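PDB 6IMV: endo-beta-1,2-glucanase, which hydrolyses internal beta-1,2-glucosidic bonds of beta-1,2-glucans, acting as a fungal glycoside hydrolase. Local coordinates for residues A[171-176]-A[196-201]; A[81-86]-A[125-130]; A[180-185]-A[451-456]. One frame throughout, in Å; residues are numbered along the deposited sequence.

Overall arrangement
Contacts 1 and 2 lie in the buried part of the chain, while contact 3 sits at the surface. Contacts 1 and 3 share helix 163-182. Contact 1 uses its middle, against the next helix in sequence, and contact 3 its C-terminal end, against the distant helix 448-457. Contact 2 joins helices 80-94 and 112-133. It touches contact 1 through Tyr-127 and Trp-198, but not contact 3. Chemistry follows place. Contact 1 is apolar, with a sulfur against an aromatic residue. Contact 2 is one buried hydrogen bond between a phenol and a carboxylate. Contact 3 pairs two amides and adds a water bridge.

Contact 1 (A[171-176]-A[196-201]); sequences WAVYAF and QTWMDY. With NAG (2-acetamido-2-deoxy-beta-D-glucopyranose), chain F.
The thioether of Met-199 lies against the backbone of Tyr-174 as well as its ring. Met-199 SD is 3.6 Å from Tyr-174 CA. Met-199 SD also lies at the edge of the Tyr-174 ring, 5.2 Å from its centroid, which makes a Met-aromatic contact. The Met-199 chain leaves the helix straight and bends only at its last torsion (chi3 70°). This turn brings Met-199 CE to 3.7 Å from Tyr-174 CD1. Trp-171 CZ3 sits over the centre of one face of the same ring, and the Tyr-174 hydroxyl is hydrogen-bonded to Glu-458 OE1.

Val-173 fills the rest of the interface with both methyls. Val-173 CG1 lies 4.0 Å from Met-199 SD, and CG2 meets CZ3 of the Trp-198 indole at 3.9 Å. No hydrogen bond crosses between the segments. On the far side of helix 186-210, the Tyr-201 ring carries the N-acetylglucosamine of an attached glycan over one face, with CD2 3.7 Å from the sugar N2. The helix axes approach to 10.2 Å at 149° between their directions. With three residues between them, helices 163-182 and 186-210 form an antiparallel alpha-alpha hairpin, consistent with an (alpha/alpha)6-barrel glycoside hydrolase.

Contact 2 (A[81-86]-A[125-130]); sequences SKESLQ and QTYLRF
Glu-83 OE1 lies at the edge of the Tyr-127 ring, in its plane; the carboxylate itself is turned 48° from the ring. Trp-198 packs edge-to-face with this tyrosine, and Leu-169 of helix 163-182 touches both Glu-83 and Tyr-127. A second flat group, the Arg-129 guanidinium, folds back along its own helix. It has Thr-126 CA 3.5 Å above one face and makes a weak bond from NH2 to Thr-126 OG1.

The bond across the contact runs from Tyr-127 OH to Glu-83 OE1, at 2.6 Å. It uses the anti lone pair of OE1, away from OE2. The two side chains reach for each other from opposite directions. The nearest alpha carbons, those of Glu-83 and Tyr-127, are 11.1 Å apart, so the side chains alone make the contact. Glu-83 folds at its second torsion (chi2 -70°), which lets Tyr-127 OH also touch the aliphatic part of the chain, 3.5 Å from CG.

The carboxylate is buried and held by several partners. OE1 also takes a salt bridge from Lys-123, and OE2 is hydrogen-bonded to Ser-58. These partners would tend to stabilise its negative charge. Next to Glu-83, Lys-82 is part of the glucose-binding pocket and touches the bound beta-D-glucopyranose. Lys-82 NZ donates a hydrogen bond to Ser-81 OG at 3.0 Å and forms a salt bridge with Asp-434. The contact thus ties helix 112-133 to the helix that carries a sugar-binding lysine, an arrangement consistent with the layered helices of an (alpha/alpha)6 barrel.

Contact 3 (A[180-185]-A[451-456]); sequences AENTSN and VSQKMK
Asn-182, near the C-terminal end of helix 163-182, faces Gln-453 of helix 448-457 with their CA atoms 10.1 Å apart, so the backbones stay well separated and the side chains bridge them. The two amides approach from opposite directions and lie nearly coplanar. Each gives one N-H and accepts one. Asn-182 ND2 bonds to Gln-453 OE1 at 2.9 Å and is almost straight, at 174°. The return bond, from Gln-453 NE2 to Asn-182 OD1, is also 2.9 Å but more bent, at 152°. Both donors lie in the carbonyl plane of their acceptor, on a lone pair. Gln-453 reaches across because CG is anti to the backbone N (chi1 -176°) and the chain stays extended beyond it. Asn-182 OD1 takes a further hydrogen bond from Gln-178, one turn back, which helps set the orientation of the amide.

The two bonds make a reciprocal, cyclic amide-amide pair at the surface, between helices far apart in sequence. In what is probably an (alpha/alpha)6 barrel, it joins the end of helix 163-182 to a helix from the C-terminal part of the chain.

A water makes a second link. It donates to Glu-181 OE1 at 2.8 Å and accepts from Lys-454 NZ at 2.8 Å. The two charged atoms, Glu-181 OE1 and Lys-454 NZ, are 4.9 Å apart and do not touch directly. Lys-454 NZ has a salt bridge to Glu-458 and a hydrogen bond to Gln-196.

Beyond Asn-182 the chain turns. Thr-183 OG1 donates to Ala-180 O at 2.6 Å and accepts from Asn-185 N at 3.1 Å, the latter forming an ST turn. Ser-184 has positive phi, and Asn-185 N-caps helix 186-210 through its bond to Phe-188 N.

Contact 1 (A[171-176]-A[196-201])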
loop_
_atom_site.group_PDB
_atom_site.type_symbol
_atom_site.label_atom_id
_atom_site.label_comp_id
_atom_site.label_asym_id
_atom_site.label_seq_id
_atom_site.Cartn_x
_atom_site.Cartn_y
_atom_site.Cartn_z
ATOM N N TRP A 171 4.120 -1.459 -11.093
ATOM C CA TRP A 171 2.858 -2.123 -11.472
ATOM C C TRP A 171 1.692 -1.130 -11.369
ATOM O O TRP A 171 0.706 -1.268 -12.087
ATOM C CB TRP A 171 2.629 -3.408 -10.665
ATOM C CG TRP A 171 3.584 -4.497 -11.049
ATOM C CD1 TRP A 171 4.661 -4.929 -10.329
ATOM C CD2 TRP A 171 3.583 -5.268 -12.269
ATOM N NE1 TRP A 171 5.317 -5.917 -11.010
ATOM C CE2 TRP A 171 4.679 -6.148 -12.200
ATOM C CE3 TRP A 171 2.766 -5.301 -13.403
ATOM C CZ2 TRP A 171 4.978 -7.053 -13.215
ATOM C CZ3 TRP A 171 3.063 -6.185 -14.418
ATOM C CH2 TRP A 171 4.148 -7.058 -14.316
ATOM N N ALA A 172 1.806 -0.115 -10.501
ATOM C CA ALA A 172 0.771 0.921 -10.423
ATOM C C ALA A 172 0.757 1.734 -11.729
ATOM O O ALA A 172 -0.303 2.015 -12.288
ATOM C CB ALA A 172 0.975 1.796 -9.213
ATOM N N VAL A 173 1.948 2.087 -12.217
ATOM C CA VAL A 173 2.105 2.837 -13.469
ATOM C C VAL A 173 1.616 1.982 -14.646
ATOM O O VAL A 173 0.978 2.493 -15.556
ATOM C CB VAL A 173 3.552 3.332 -13.657
ATOM C CG1 VAL A 173 3.813 3.824 -15.077
ATOM C CG2 VAL A 173 3.895 4.423 -12.651
ATOM N N TYR A 174 1.931 0.686 -14.609
ATOM C CA TYR A 174 1.480 -0.307 -15.595
ATOM C C TYR A 174 -0.053 -0.257 -15.697
ATOM O O TYR A 174 -0.609 -0.143 -16.805
ATOM C CB TYR A 174 2.026 -1.675 -15.177
ATOM C CG TYR A 174 1.940 -2.804 -16.173
ATOM C CD1 TYR A 174 2.995 -3.079 -17.032
ATOM C CD2 TYR A 174 0.861 -3.673 -16.179
ATOM C CE1 TYR A 174 2.959 -4.158 -17.901
ATOM C CE2 TYR A 174 0.809 -4.759 -17.043
ATOM C CZ TYR A 174 1.858 -4.998 -17.914
ATOM O OH TYR A 174 1.811 -6.069 -18.763
ATOM N N ALA A 175 -0.729 -0.284 -14.541
ATOM C CA ALA A 175 -2.203 -0.155 -14.455
ATOM C C ALA A 175 -2.683 1.178 -15.042
ATOM O O ALA A 175 -3.646 1.210 -15.822
ATOM C CB ALA A 175 -2.660 -0.288 -13.028
ATOM N N PHE A 176 -2.040 2.273 -14.625
ATOM C CA PHE A 176 -2.459 3.610 -15.016
ATOM C C PHE A 176 -2.420 3.744 -16.541
ATOM O O PHE A 176 -3.326 4.328 -17.138
ATOM C CB PHE A 176 -1.584 4.692 -14.380
ATOM C CG PHE A 176 -1.917 6.070 -14.879
ATOM C CD1 PHE A 176 -2.959 6.790 -14.318
ATOM C CD2 PHE A 176 -1.223 6.626 -15.944
ATOM C CE1 PHE A 176 -3.285 8.049 -14.800
ATOM C CE2 PHE A 176 -1.551 7.883 -16.424
ATOM C CZ PHE A 176 -2.574 8.598 -15.845
ATOM N N GLN A 196 4.677 5.191 -20.391
ATOM C CA GLN A 196 5.186 3.912 -20.902
ATOM C C GLN A 196 6.708 4.032 -21.122
ATOM O O GLN A 196 7.468 3.128 -20.765
ATOM C CB GLN A 196 4.421 3.484 -22.164
ATOM C CG GLN A 196 4.890 2.159 -22.769
ATOM C CD GLN A 196 4.317 0.926 -22.104
ATOM O OE1 GLN A 196 3.102 0.781 -21.934
ATOM N NE2 GLN A 196 5.194 -0.008 -21.747
ATOM N N THR A 197 7.144 5.170 -21.675
ATOM C CA THR A 197 8.571 5.450 -21.902
ATOM C C THR A 197 9.336 5.428 -20.572
ATOM O O THR A 197 10.420 4.832 -20.487
ATOM C CB THR A 197 8.748 6.775 -22.648
ATOM O OG1 THR A 197 8.074 6.587 -23.889
ATOM C CG2 THR A 197 10.194 7.152 -22.893
ATOM N N TRP A 198 8.796 6.105 -19.547
ATOM C CA TRP A 198 9.429 6.122 -18.227
ATOM C C TRP A 198 9.537 4.682 -17.702
ATOM O O TRP A 198 10.595 4.235 -17.290
ATOM C CB TRP A 198 8.676 7.038 -17.239
ATOM C CG TRP A 198 9.232 6.946 -15.851
ATOM C CD1 TRP A 198 10.284 7.649 -15.339
ATOM C CD2 TRP A 198 8.821 6.032 -14.818
ATOM N NE1 TRP A 198 10.561 7.227 -14.067
ATOM C CE2 TRP A 198 9.673 6.247 -13.717
ATOM C CE3 TRP A 198 7.823 5.050 -14.718
ATOM C CZ2 TRP A 198 9.547 5.528 -12.530
ATOM C CZ3 TRP A 198 7.699 4.343 -13.541
ATOM C CH2 TRP A 198 8.557 4.576 -12.468
ATOM N N MET A 199 8.413 3.961 -17.739
ATOM C CA MET A 199 8.309 2.619 -17.187
ATOM C C MET A 199 9.260 1.674 -17.926
ATOM O O MET A 199 9.924 0.829 -17.302
ATOM C CB MET A 199 6.873 2.110 -17.326
ATOM C CG MET A 199 6.601 0.843 -16.578
ATOM S SD MET A 199 4.874 0.338 -16.734
ATOM C CE MET A 199 4.823 -0.148 -18.459
ATOM N N ASP A 200 9.329 1.823 -19.251
ATOM C CA ASP A 200 10.143 0.949 -20.100
ATOM C C ASP A 200 11.631 1.148 -19.791
ATOM O O ASP A 200 12.413 0.199 -19.878
ATOM C CB ASP A 200 9.864 1.162 -21.595
ATOM C CG ASP A 200 8.549 0.565 -22.071
ATOM O OD1 ASP A 200 7.982 -0.264 -21.342
ATOM O OD2 ASP A 200 8.097 0.941 -23.173
ATOM N N TYR A 201 12.024 2.370 -19.424
ATOM C CA TYR A 201 13.431 2.646 -19.147
ATOM C C TYR A 201 13.911 1.815 -17.944
ATOM O O TYR A 201 15.047 1.301 -17.950
ATOM C CB TYR A 201 13.667 4.145 -18.959
ATOM C CG TYR A 201 15.089 4.472 -18.594
ATOM C CD1 TYR A 201 16.125 4.239 -19.484
ATOM C CD2 TYR A 201 15.407 4.966 -17.339
ATOM C CE1 TYR A 201 17.442 4.511 -19.151
ATOM C CE2 TYR A 201 16.715 5.259 -16.994
ATOM C CZ TYR A 201 17.734 5.025 -17.901
ATOM O OH TYR A 201 19.015 5.297 -17.536
HETATM C C1 NAG F . 17.053 9.015 -17.789
HETATM C C2 NAG F . 16.339 8.924 -19.119
HETATM C C3 NAG F . 17.207 8.158 -20.107
HETATM C C4 NAG F . 18.594 8.775 -20.210
HETATM C C5 NAG F . 19.166 8.879 -18.812
HETATM C C6 NAG F . 20.568 9.481 -18.763
HETATM C C7 NAG F . 13.915 8.682 -19.342
HETATM C C8 NAG F . 12.751 7.795 -19.022
HETATM N N2 NAG F . 15.084 8.249 -18.919
HETATM O O3 NAG F . 16.556 8.151 -21.365
HETATM O O4 NAG F . 19.449 7.950 -21.015
HETATM O O5 NAG F . 18.278 9.679 -18.042
HETATM O O6 NAG F . 20.415 10.901 -18.656
HETATM O O7 NAG F . 13.772 9.710 -19.967
#

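Contact 2 (A[81-86]-A[125-130])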
loop_
_atom_site.group_PDB
_atom_site.type_symbol
_atom_site.label_atom_id
_atom_site.label_comp_id
_atom_site.label_asym_id
_atom_site.label_seq_id
_atom_site.Cartn_x
_atom_site.Cartn_y
_atom_site.Cartn_z
ATOM N N SER A 81 6.589 3.864 -2.819
ATOM C CA SER A 81 5.501 3.127 -2.174
ATOM C C SER A 81 4.243 4.004 -2.030
ATOM O O SER A 81 3.125 3.544 -2.306
ATOM C CB SER A 81 5.967 2.591 -0.841
ATOM O OG SER A 81 6.733 3.573 -0.151
ATOM N N LYS A 82 4.413 5.267 -1.625
ATOM C CA LYS A 82 3.270 6.200 -1.510
ATOM C C LYS A 82 2.833 6.649 -2.913
ATOM O O LYS A 82 1.652 6.782 -3.198
ATOM C CB LYS A 82 3.611 7.410 -0.632
ATOM C CG LYS A 82 4.055 7.062 0.786
ATOM C CD LYS A 82 5.553 6.897 0.942
ATOM C CE LYS A 82 5.932 6.164 2.212
ATOM N NZ LYS A 82 5.369 4.789 2.235
ATOM N N GLU A 83 3.804 6.861 -3.799
ATOM C CA GLU A 83 3.534 7.121 -5.213
ATOM C C GLU A 83 2.606 6.046 -5.795
ATOM O O GLU A 83 1.706 6.365 -6.539
ATOM C CB GLU A 83 4.839 7.173 -6.003
ATOM C CG GLU A 83 5.701 8.373 -5.673
ATOM C CD GLU A 83 5.157 9.703 -6.154
ATOM O OE1 GLU A 83 5.083 9.899 -7.387
ATOM O OE2 GLU A 83 4.814 10.544 -5.292
ATOM N N SER A 84 2.836 4.782 -5.431
ATOM C CA SER A 84 2.059 3.651 -5.943
ATOM C C SER A 84 0.586 3.784 -5.533
ATOM O O SER A 84 -0.294 3.491 -6.344
ATOM C CB SER A 84 2.670 2.318 -5.531
ATOM O OG SER A 84 2.271 1.953 -4.226
ATOM N N LEU A 85 0.320 4.289 -4.318
ATOM C CA LEU A 85 -1.050 4.442 -3.816
ATOM C C LEU A 85 -1.771 5.571 -4.567
ATOM O O LEU A 85 -2.946 5.433 -4.914
ATOM C CB LEU A 85 -1.034 4.679 -2.306
ATOM C CG LEU A 85 -0.564 3.487 -1.466
ATOM C CD1 LEU A 85 -0.401 3.876 -0.001
ATOM C CD2 LEU A 85 -1.519 2.306 -1.594
ATOM N N GLN A 86 -1.052 6.664 -4.828
ATOM C CA GLN A 86 -1.569 7.816 -5.541
ATOM C C GLN A 86 -1.853 7.432 -7.001
ATOM O O GLN A 86 -2.917 7.736 -7.540
ATOM C CB GLN A 86 -0.554 8.954 -5.433
ATOM C CG GLN A 86 -0.963 10.241 -6.130
ATOM C CD GLN A 86 0.132 11.278 -6.064
ATOM O OE1 GLN A 86 1.295 10.964 -5.827
ATOM N NE2 GLN A 86 -0.234 12.528 -6.286
ATOM N N GLN A 125 6.852 14.954 -15.390
ATOM C CA GLN A 125 7.851 16.006 -15.626
ATOM C C GLN A 125 8.886 15.984 -14.483
ATOM O O GLN A 125 10.086 16.009 -14.732
ATOM C CB GLN A 125 7.181 17.374 -15.781
ATOM C CG GLN A 125 6.354 17.496 -17.052
ATOM C CD GLN A 125 5.679 18.837 -17.204
ATOM O OE1 GLN A 125 6.288 19.887 -17.044
ATOM N NE2 GLN A 125 4.401 18.809 -17.540
ATOM N N THR A 126 8.405 15.889 -13.236
ATOM C CA THR A 126 9.252 15.881 -12.046
ATOM C C THR A 126 10.139 14.627 -12.009
ATOM O O THR A 126 11.345 14.726 -11.703
ATOM C CB THR A 126 8.408 15.998 -10.776
ATOM O OG1 THR A 126 7.577 17.158 -10.920
ATOM C CG2 THR A 126 9.256 16.087 -9.527
ATOM N N TYR A 127 9.553 13.458 -12.310
ATOM C CA TYR A 127 10.289 12.193 -12.404
ATOM C C TYR A 127 11.465 12.347 -13.377
ATOM O O TYR A 127 12.560 11.872 -13.100
ATOM C CB TYR A 127 9.391 11.049 -12.888
ATOM C CG TYR A 127 8.544 10.337 -11.856
ATOM C CD1 TYR A 127 7.922 11.010 -10.810
ATOM C CD2 TYR A 127 8.289 8.981 -11.986
ATOM C CE1 TYR A 127 7.119 10.339 -9.897
ATOM C CE2 TYR A 127 7.489 8.294 -11.086
ATOM C CZ TYR A 127 6.897 8.975 -10.038
ATOM O OH TYR A 127 6.111 8.284 -9.167
ATOM N N LEU A 128 11.215 13.000 -14.522
ATOM C CA LEU A 128 12.196 13.099 -15.603
ATOM C C LEU A 128 13.318 14.088 -15.234
ATOM O O LEU A 128 14.478 13.828 -15.558
ATOM C CB LEU A 128 11.491 13.499 -16.907
ATOM C CG LEU A 128 10.542 12.457 -17.515
ATOM C CD1 LEU A 128 10.101 12.860 -18.913
ATOM C CD2 LEU A 128 11.155 11.066 -17.566
ATOM N N ARG A 129 12.988 15.193 -14.553
ATOM C CA ARG A 129 13.990 16.143 -14.030
ATOM C C ARG A 129 14.883 15.438 -12.999
ATOM O O ARG A 129 16.096 15.662 -12.950
ATOM C CB ARG A 129 13.329 17.375 -13.398
ATOM C CG ARG A 129 12.632 18.308 -14.379
ATOM C CD ARG A 129 12.306 19.668 -13.762
ATOM N NE ARG A 129 11.548 19.599 -12.510
ATOM C CZ ARG A 129 10.223 19.452 -12.420
ATOM N NH1 ARG A 129 9.484 19.345 -13.517
ATOM N NH2 ARG A 129 9.638 19.430 -11.232
ATOM N N PHE A 130 14.281 14.582 -12.168
ATOM C CA PHE A 130 15.027 13.818 -11.171
ATOM C C PHE A 130 16.010 12.861 -11.855
ATOM O O PHE A 130 17.157 12.729 -11.428
ATOM C CB PHE A 130 14.090 13.024 -10.256
ATOM C CG PHE A 130 14.829 12.220 -9.217
ATOM C CD1 PHE A 130 15.372 12.838 -8.104
ATOM C CD2 PHE A 130 15.010 10.852 -9.373
ATOM C CE1 PHE A 130 16.071 12.100 -7.156
ATOM C CE2 PHE A 130 15.709 10.116 -8.424
ATOM C CZ PHE A 130 16.232 10.742 -7.316
#

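Contact 3 (A[180-185]-A[451-456])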
loop_
_atom_site.group_PDB
_atom_site.type_symbol
_atom_site.label_atom_id
_atom_site.label_comp_id
_atom_site.label_asym_id
_atom_site.label_seq_id
_atom_site.Cartn_x
_atom_site.Cartn_y
_atom_site.Cartn_z
ATOM N N ALA A 180 -5.589 4.668 -18.852
ATOM C CA ALA A 180 -5.567 5.853 -19.705
ATOM C C ALA A 180 -5.867 5.466 -21.161
ATOM O O ALA A 180 -6.656 6.136 -21.830
ATOM C CB ALA A 180 -4.241 6.547 -19.587
ATOM N N GLU A 181 -5.258 4.371 -21.629
ATOM C CA GLU A 181 -5.437 3.912 -23.011
ATOM C C GLU A 181 -6.865 3.379 -23.211
ATOM O O GLU A 181 -7.444 3.598 -24.271
ATOM C CB GLU A 181 -4.334 2.923 -23.387
ATOM C CG GLU A 181 -2.988 3.613 -23.545
ATOM C CD GLU A 181 -1.769 2.718 -23.683
ATOM O OE1 GLU A 181 -1.930 1.482 -23.683
ATOM O OE2 GLU A 181 -0.650 3.268 -23.785
ATOM N N ASN A 182 -7.457 2.786 -22.168
ATOM C CA ASN A 182 -8.822 2.267 -22.223
ATOM C C ASN A 182 -9.858 3.375 -22.473
ATOM O O ASN A 182 -10.969 3.050 -22.866
ATOM C CB ASN A 182 -9.211 1.514 -20.947
ATOM C CG ASN A 182 -8.668 0.104 -20.898
ATOM O OD1 ASN A 182 -8.115 -0.383 -21.882
ATOM N ND2 ASN A 182 -8.818 -0.554 -19.757
ATOM N N THR A 183 -9.522 4.651 -22.226
ATOM C CA THR A 183 -10.473 5.760 -22.396
ATOM C C THR A 183 -10.669 6.134 -23.873
ATOM O O THR A 183 -11.641 6.811 -24.195
ATOM C CB THR A 183 -10.034 7.042 -21.672
ATOM O OG1 THR A 183 -8.811 7.496 -22.254
ATOM C CG2 THR A 183 -9.866 6.876 -20.178
ATOM N N SER A 184 -9.712 5.789 -24.744
ATOM C CA SER A 184 -9.695 6.255 -26.156
ATOM C C SER A 184 -9.584 7.791 -26.281
ATOM O O SER A 184 -9.680 8.324 -27.379
ATOM C CB SER A 184 -10.892 5.746 -26.923
ATOM O OG SER A 184 -10.791 4.348 -27.130
ATOM N N ASN A 185 -9.357 8.504 -25.171
ATOM C CA ASN A 185 -9.145 9.955 -25.176
ATOM C C ASN A 185 -7.703 10.210 -25.629
ATOM O O ASN A 185 -6.767 9.649 -25.046
ATOM C CB ASN A 185 -9.448 10.554 -23.800
ATOM C CG ASN A 185 -9.096 12.017 -23.669
ATOM O OD1 ASN A 185 -7.992 12.444 -23.994
ATOM N ND2 ASN A 185 -10.024 12.792 -23.142
ATOM N N VAL A 451 -4.153 -4.479 -14.575
ATOM C CA VAL A 451 -2.844 -5.070 -14.782
ATOM C C VAL A 451 -3.017 -6.372 -15.574
ATOM O O VAL A 451 -2.274 -6.630 -16.513
ATOM C CB VAL A 451 -2.116 -5.275 -13.441
ATOM C CG1 VAL A 451 -0.912 -6.199 -13.563
ATOM C CG2 VAL A 451 -1.718 -3.934 -12.846
ATOM N N SER A 452 -4.019 -7.172 -15.194
ATOM C CA SER A 452 -4.336 -8.431 -15.860
ATOM C C SER A 452 -4.620 -8.204 -17.359
ATOM O O SER A 452 -4.187 -8.981 -18.223
ATOM C CB SER A 452 -5.503 -9.088 -15.132
ATOM O OG SER A 452 -5.986 -10.191 -15.852
ATOM N N GLN A 453 -5.351 -7.134 -17.677
ATOM C CA GLN A 453 -5.694 -6.825 -19.072
ATOM C C GLN A 453 -4.415 -6.626 -19.900
ATOM O O GLN A 453 -4.254 -7.201 -20.978
ATOM C CB GLN A 453 -6.578 -5.584 -19.111
ATOM C CG GLN A 453 -7.066 -5.221 -20.503
ATOM C CD GLN A 453 -7.682 -3.845 -20.500
ATOM O OE1 GLN A 453 -7.997 -3.290 -19.445
ATOM N NE2 GLN A 453 -7.856 -3.286 -21.687
ATOM N N LYS A 454 -3.493 -5.823 -19.365
ATOM C CA LYS A 454 -2.261 -5.452 -20.056
ATOM C C LYS A 454 -1.318 -6.664 -20.102
ATOM O O LYS A 454 -0.660 -6.904 -21.112
ATOM C CB LYS A 454 -1.656 -4.224 -19.370
ATOM C CG LYS A 454 -0.488 -3.559 -20.087
ATOM C CD LYS A 454 -0.126 -2.218 -19.469
ATOM C CE LYS A 454 1.217 -1.686 -19.927
ATOM N NZ LYS A 454 1.251 -1.452 -21.390
ATOM N N MET A 455 -1.273 -7.443 -19.016
ATOM C CA MET A 455 -0.462 -8.668 -18.972
ATOM C C MET A 455 -0.922 -9.642 -20.068
ATOM O O MET A 455 -0.093 -10.262 -20.744
ATOM C CB MET A 455 -0.558 -9.355 -17.607
ATOM C CG MET A 455 0.172 -8.612 -16.496
ATOM S SD MET A 455 0.091 -9.526 -14.931
ATOM C CE MET A 455 1.476 -10.640 -15.142
ATOM N N LYS A 456 -2.240 -9.773 -20.243
ATOM C CA LYS A 456 -2.807 -10.652 -21.271
ATOM C C LYS A 456 -2.417 -10.133 -22.660
ATOM O O LYS A 456 -1.989 -10.905 -23.514
ATOM C CB LYS A 456 -4.323 -10.766 -21.114
ATOM C CG LYS A 456 -4.755 -11.690 -19.984
ATOM C CD LYS A 456 -6.230 -11.601 -19.650
ATOM C CE LYS A 456 -6.617 -12.549 -18.540
ATOM N NZ LYS A 456 -8.018 -12.340 -18.113
HETATM O O HOH W 1 -1.419 -0.768 -22.054
#